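Local coordinates for protein laccase (Botrytis aclada, PDB 3SQR) that oxidises phenolic substrates with copper ions while reducing molecular oxygen to water, and probably serves in lignin degradation and detoxification of lignin-derived products, at residues A[464-469]-A[523-528]; A[307-312]-A[497-502]. One frame throughout, in Å; residues are numbered along the deposited sequence.

Contact 1: A[464-469]-A[523-528]; sequences PIHLHG and LLHCHI. With CU (copper (II) ion), chain E; CU (copper (II) ion), chain D; CU (copper (II) ion), chain F.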
# COMPACT_ATOMS: atom_id res chain seq x y z
N PRO A 464 -5.23 -5.31 -6.97
CA PRO A 464 -3.89 -4.77 -6.66
C PRO A 464 -3.12 -5.74 -5.77
O PRO A 464 -3.44 -5.93 -4.58
CB PRO A 464 -4.21 -3.48 -5.93
CG PRO A 464 -5.57 -3.77 -5.25
CD PRO A 464 -6.31 -4.59 -6.26
N ILE A 465 -2.14 -6.41 -6.35
CA ILE A 465 -1.50 -7.50 -5.59
C ILE A 465 -0.23 -6.91 -5.00
O ILE A 465 0.60 -6.30 -5.72
CB ILE A 465 -1.09 -8.65 -6.55
CG1 ILE A 465 -2.34 -9.22 -7.23
CG2 ILE A 465 -0.25 -9.71 -5.81
CD1 ILE A 465 -3.34 -9.82 -6.24
N HIS A 466 -0.11 -7.06 -3.68
CA HIS A 466 1.01 -6.57 -2.93
C HIS A 466 1.83 -7.77 -2.46
O HIS A 466 1.26 -8.71 -1.87
CB HIS A 466 0.50 -5.82 -1.71
CG HIS A 466 1.59 -5.40 -0.77
ND1 HIS A 466 1.42 -5.30 0.60
CD2 HIS A 466 2.83 -4.95 -1.04
CE1 HIS A 466 2.56 -4.91 1.13
NE2 HIS A 466 3.42 -4.68 0.15
N LEU A 467 3.13 -7.72 -2.69
CA LEU A 467 4.07 -8.71 -2.17
C LEU A 467 4.92 -8.09 -1.07
O LEU A 467 5.51 -7.07 -1.27
CB LEU A 467 5.03 -9.17 -3.28
CG LEU A 467 6.18 -10.12 -2.83
CD1 LEU A 467 5.67 -11.41 -2.21
CD2 LEU A 467 7.08 -10.54 -4.00
N HIS A 468 5.00 -8.74 0.09
CA HIS A 468 5.81 -8.27 1.19
C HIS A 468 7.27 -8.78 1.01
O HIS A 468 7.51 -9.80 0.35
CB HIS A 468 5.22 -8.82 2.49
CG HIS A 468 3.96 -8.17 2.91
ND1 HIS A 468 3.80 -7.62 4.17
CD2 HIS A 468 2.80 -7.98 2.26
CE1 HIS A 468 2.60 -7.07 4.23
NE2 HIS A 468 1.97 -7.30 3.11
N GLY A 469 8.18 -8.12 1.65
CA GLY A 469 9.61 -8.53 1.70
C GLY A 469 10.43 -8.42 0.42
O GLY A 469 11.61 -8.69 0.42
N LEU A 523 3.83 -12.33 3.03
CA LEU A 523 2.45 -12.30 2.59
C LEU A 523 2.35 -11.73 1.16
O LEU A 523 3.09 -10.81 0.78
CB LEU A 523 1.62 -11.45 3.54
CG LEU A 523 0.11 -11.45 3.30
CD1 LEU A 523 -0.46 -12.89 3.60
CD2 LEU A 523 -0.58 -10.41 4.15
N LEU A 524 1.46 -12.30 0.36
CA LEU A 524 1.11 -11.71 -0.92
C LEU A 524 -0.41 -11.72 -0.95
O LEU A 524 -1.03 -12.70 -0.61
CB LEU A 524 1.66 -12.53 -2.09
CG LEU A 524 1.14 -12.08 -3.47
CD1 LEU A 524 2.24 -12.24 -4.51
CD2 LEU A 524 -0.17 -12.83 -3.82
N HIS A 525 -1.01 -10.59 -1.29
CA HIS A 525 -2.43 -10.47 -1.20
C HIS A 525 -2.95 -9.36 -2.05
O HIS A 525 -2.21 -8.46 -2.42
CB HIS A 525 -2.84 -10.23 0.24
CG HIS A 525 -2.36 -8.93 0.78
ND1 HIS A 525 -3.18 -7.83 0.92
CD2 HIS A 525 -1.14 -8.54 1.21
CE1 HIS A 525 -2.49 -6.84 1.46
NE2 HIS A 525 -1.24 -7.24 1.61
N CYS A 526 -4.23 -9.48 -2.39
CA CYS A 526 -4.97 -8.35 -2.94
C CYS A 526 -5.10 -7.28 -1.85
O CYS A 526 -5.41 -7.60 -0.68
CB CYS A 526 -6.36 -8.78 -3.38
SG CYS A 526 -7.22 -7.41 -4.05
N HIS A 527 -4.84 -6.03 -2.21
CA HIS A 527 -4.85 -4.92 -1.28
C HIS A 527 -6.23 -4.26 -1.20
O HIS A 527 -6.41 -3.27 -0.44
CB HIS A 527 -3.80 -3.84 -1.68
CG HIS A 527 -3.09 -3.22 -0.51
ND1 HIS A 527 -3.76 -2.52 0.46
CD2 HIS A 527 -1.76 -3.16 -0.16
CE1 HIS A 527 -2.90 -2.08 1.36
NE2 HIS A 527 -1.68 -2.47 1.02
N ILE A 528 -7.21 -4.79 -1.93
CA ILE A 528 -8.60 -4.37 -1.71
C ILE A 528 -8.96 -4.99 -0.35
O ILE A 528 -8.88 -6.22 -0.18
CB ILE A 528 -9.53 -4.85 -2.81
CG1 ILE A 528 -9.23 -4.16 -4.14
CG2 ILE A 528 -11.03 -4.63 -2.36
CD1 ILE A 528 -9.94 -4.79 -5.39
CU CU E . 0.18 -6.48 2.79
CU CU D . -9.04 -8.20 -5.07
CU CU F . -0.03 -1.93 2.20
O HOH W 1 -0.36 -4.46 2.83
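His-466 and His-525 pair antiparallel at the heart of the copper-binding, cupredoxin-like third domain of this multicopper oxidase. The His-466 N-H bonds to His-525 O at 2.8 Å, and His-525 N bonds back to His-466 O. The four histidines, His-466, His-468, His-525 and His-527, cluster within the trinuclear copper site and supply ligands to it.

The His-468 CB sits near Leu-523 O, with CG anti to the carbonyl carbon (chi1 -73°). The ring then runs alongside Leu-523. His-468 CD2 lies 3.2 Å from Leu-523 O, and Leu-523 CB rests over one ring face. ND1 is hydrogen-bonded to Asp-137, which fixes the ring's rotation. His-468 NE2, at the tip, binds a copper ion at 2.0 Å. His-525 NE2 meets the same ion near the edge of the His-468 ring. His-170 and a water also bind it; the water is hydrogen-bonded to His-466 ND1, itself a longer 2.8 Å from the copper.

His-527 NE2 binds a second copper with His-126 and His-168. Between His-525 and His-527, Cys-526 points to the opposite face of the sheet from His-525. Cys-526 SG holds the type 1 copper at 2.2 Å, and the Ile-528 N-H points at Cys-526 SG from 3.4 Å.

Contact 2: A[307-312]-A[497-502]; sequences IGQRYD and PRRDVA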
# COMPACT_ATOMS: atom_id res chain seq x y z
N ILE A 307 -4.66 0.31 -5.45
CA ILE A 307 -4.57 0.41 -4.01
C ILE A 307 -3.21 -0.03 -3.52
O ILE A 307 -2.74 -1.11 -3.84
CB ILE A 307 -5.63 -0.38 -3.26
CG1 ILE A 307 -7.04 0.06 -3.66
CG2 ILE A 307 -5.45 -0.13 -1.72
CD1 ILE A 307 -8.11 -0.86 -3.15
N GLY A 308 -2.58 0.81 -2.75
CA GLY A 308 -1.27 0.52 -2.19
C GLY A 308 -0.11 0.93 -3.07
O GLY A 308 1.03 1.02 -2.57
N GLN A 309 -0.41 1.25 -4.33
CA GLN A 309 0.54 1.85 -5.23
C GLN A 309 0.87 3.30 -4.88
O GLN A 309 -0.00 4.03 -4.37
CB GLN A 309 0.07 1.78 -6.66
CG GLN A 309 0.06 0.43 -7.22
CD GLN A 309 -0.16 0.38 -8.71
OE1 GLN A 309 -0.92 1.18 -9.24
NE2 GLN A 309 0.40 -0.62 -9.36
N ARG A 310 2.13 3.70 -5.18
CA ARG A 310 2.61 5.04 -5.02
C ARG A 310 3.16 5.42 -6.32
O ARG A 310 3.64 4.57 -7.05
CB ARG A 310 3.72 5.20 -3.95
CG ARG A 310 3.21 4.97 -2.56
CD ARG A 310 3.14 3.53 -2.22
NE ARG A 310 4.47 2.99 -2.07
CZ ARG A 310 4.80 1.70 -2.20
NH1 ARG A 310 3.93 0.81 -2.60
NH2 ARG A 310 6.05 1.34 -1.97
N TYR A 311 3.05 6.71 -6.61
CA TYR A 311 3.84 7.32 -7.68
C TYR A 311 4.37 8.61 -7.18
O TYR A 311 3.67 9.38 -6.48
CB TYR A 311 2.97 7.56 -8.89
CG TYR A 311 2.65 6.33 -9.68
CD1 TYR A 311 3.56 5.81 -10.60
CD2 TYR A 311 1.47 5.65 -9.48
CE1 TYR A 311 3.26 4.70 -11.33
CE2 TYR A 311 1.15 4.53 -10.23
CZ TYR A 311 2.05 4.06 -11.14
OH TYR A 311 1.75 2.98 -11.86
N ASP A 312 5.57 8.93 -7.63
CA ASP A 312 6.13 10.22 -7.38
C ASP A 312 6.07 10.88 -8.76
O ASP A 312 6.45 10.28 -9.77
CB ASP A 312 7.57 10.19 -6.93
CG ASP A 312 7.74 9.76 -5.50
OD1 ASP A 312 7.62 8.57 -5.30
OD2 ASP A 312 8.01 10.59 -4.60
N PRO A 497 9.10 -3.54 -15.40
CA PRO A 497 8.73 -2.75 -14.22
C PRO A 497 9.02 -3.47 -12.92
O PRO A 497 8.99 -4.69 -12.83
CB PRO A 497 7.23 -2.52 -14.39
CG PRO A 497 6.96 -2.84 -15.87
CD PRO A 497 7.97 -3.82 -16.27
N ARG A 498 9.30 -2.69 -11.89
CA ARG A 498 9.73 -3.26 -10.62
C ARG A 498 9.13 -2.38 -9.55
O ARG A 498 9.31 -1.16 -9.58
CB ARG A 498 11.26 -3.27 -10.54
CG ARG A 498 11.88 -3.95 -9.33
CD ARG A 498 13.38 -4.06 -9.48
NE ARG A 498 14.11 -2.83 -9.27
CZ ARG A 498 14.86 -2.19 -10.18
NH1 ARG A 498 14.94 -2.65 -11.39
NH2 ARG A 498 15.52 -1.11 -9.87
N ARG A 499 8.40 -3.02 -8.63
CA ARG A 499 7.65 -2.31 -7.67
C ARG A 499 7.12 -3.30 -6.64
O ARG A 499 7.57 -4.46 -6.57
CB ARG A 499 6.52 -1.53 -8.36
CG ARG A 499 5.37 -2.40 -8.91
CD ARG A 499 4.30 -1.60 -9.69
NE ARG A 499 3.88 -0.40 -8.95
CZ ARG A 499 3.31 0.67 -9.50
NH1 ARG A 499 3.12 0.75 -10.80
NH2 ARG A 499 3.03 1.72 -8.74
N ASP A 500 6.21 -2.88 -5.77
CA ASP A 500 5.65 -3.85 -4.79
C ASP A 500 4.15 -4.07 -4.76
O ASP A 500 3.67 -5.00 -4.12
CB ASP A 500 6.17 -3.48 -3.36
CG ASP A 500 5.74 -2.11 -2.90
OD1 ASP A 500 4.52 -1.93 -2.74
OD2 ASP A 500 6.65 -1.23 -2.71
N VAL A 501 3.42 -3.28 -5.56
CA VAL A 501 1.97 -3.52 -5.76
C VAL A 501 1.69 -3.46 -7.26
O VAL A 501 2.08 -2.52 -7.95
CB VAL A 501 1.06 -2.51 -5.04
CG1 VAL A 501 -0.37 -2.78 -5.38
CG2 VAL A 501 1.22 -2.56 -3.55
N ALA A 502 1.06 -4.48 -7.80
CA ALA A 502 0.72 -4.49 -9.23
C ALA A 502 -0.58 -5.25 -9.45
O ALA A 502 -0.90 -6.22 -8.74
CB ALA A 502 1.87 -5.14 -10.04
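Arg-310 and Asp-500 meet end-on across the interface between the second and third cupredoxin-like domains of the laccase. The guanidinium and carboxylate planes are only 20° apart. Arg-310 NH1 reaches Asp-500 OD1 at 2.8 Å, and Arg-310 NH2 reaches Asp-500 OD2 at 2.7 Å. Both oxygens use their syn lone pairs, giving a nearly coplanar, end-on bidentate salt bridge. The Arg-310 chain is bent at chi2 and chi3, which brings its end back toward its own backbone. Arg-310 NH1 therefore also bonds to Gly-308 O.

Arg-499, from the other segment, carries a stacked amide on one face. Gln-309 NE2 lies 3.2 Å above the centre of the Arg-499 guanidinium. Gln-309 NE2 also gives a straight bond to Val-501 O at 2.9 Å. Together with the bond from Gly-306 N to Gln-309 OE1, this would hold the amide in place over the guanidinium. Against Tyr-311 the guanidinium stands nearly upright, the two planes 86° apart. Its edge sits over one ring face, and Arg-499 NH1 bonds to Tyr-311 OH at 2.8 Å. Arg-499 NH2 also forms a salt bridge with Asp-291.

Val-501 packs beside these polar groups. Val-501 CG1 lies 3.3 Å from Ile-307 O, and CG2 packs against Gly-308.

The contact is buried, and its charged groups have opposite partners: Arg-310 with Asp-500, Arg-499 with Asp-291. Asp-500 OD1 is shared between Arg-310 and His-126 NE2. Because His-126 binds copper through ND1, the salt bridge belongs to the second shell of that site and would be expected to help orient and polarise the ligand.

The two contacts meet in one sheet, with centres about 11 Å apart. Strand 463-467 is the common neighbour: strand 520-526 of contact 1 flanks it on one side and strand 501-504 of contact 2 on the other. Backbone pairs join them, including a probable hydrogen bond from Ile-465 N to Ala-502 O at 2.7 Å. Along the chain the segments alternate, in the order 307-312, 464-469, 497-502, 523-528. Contact 1 lies wholly in the third domain and carries copper ligands. Contact 2 ties that same sheet to the second domain. The copper-bearing strands are thus connected directly to a domain interface.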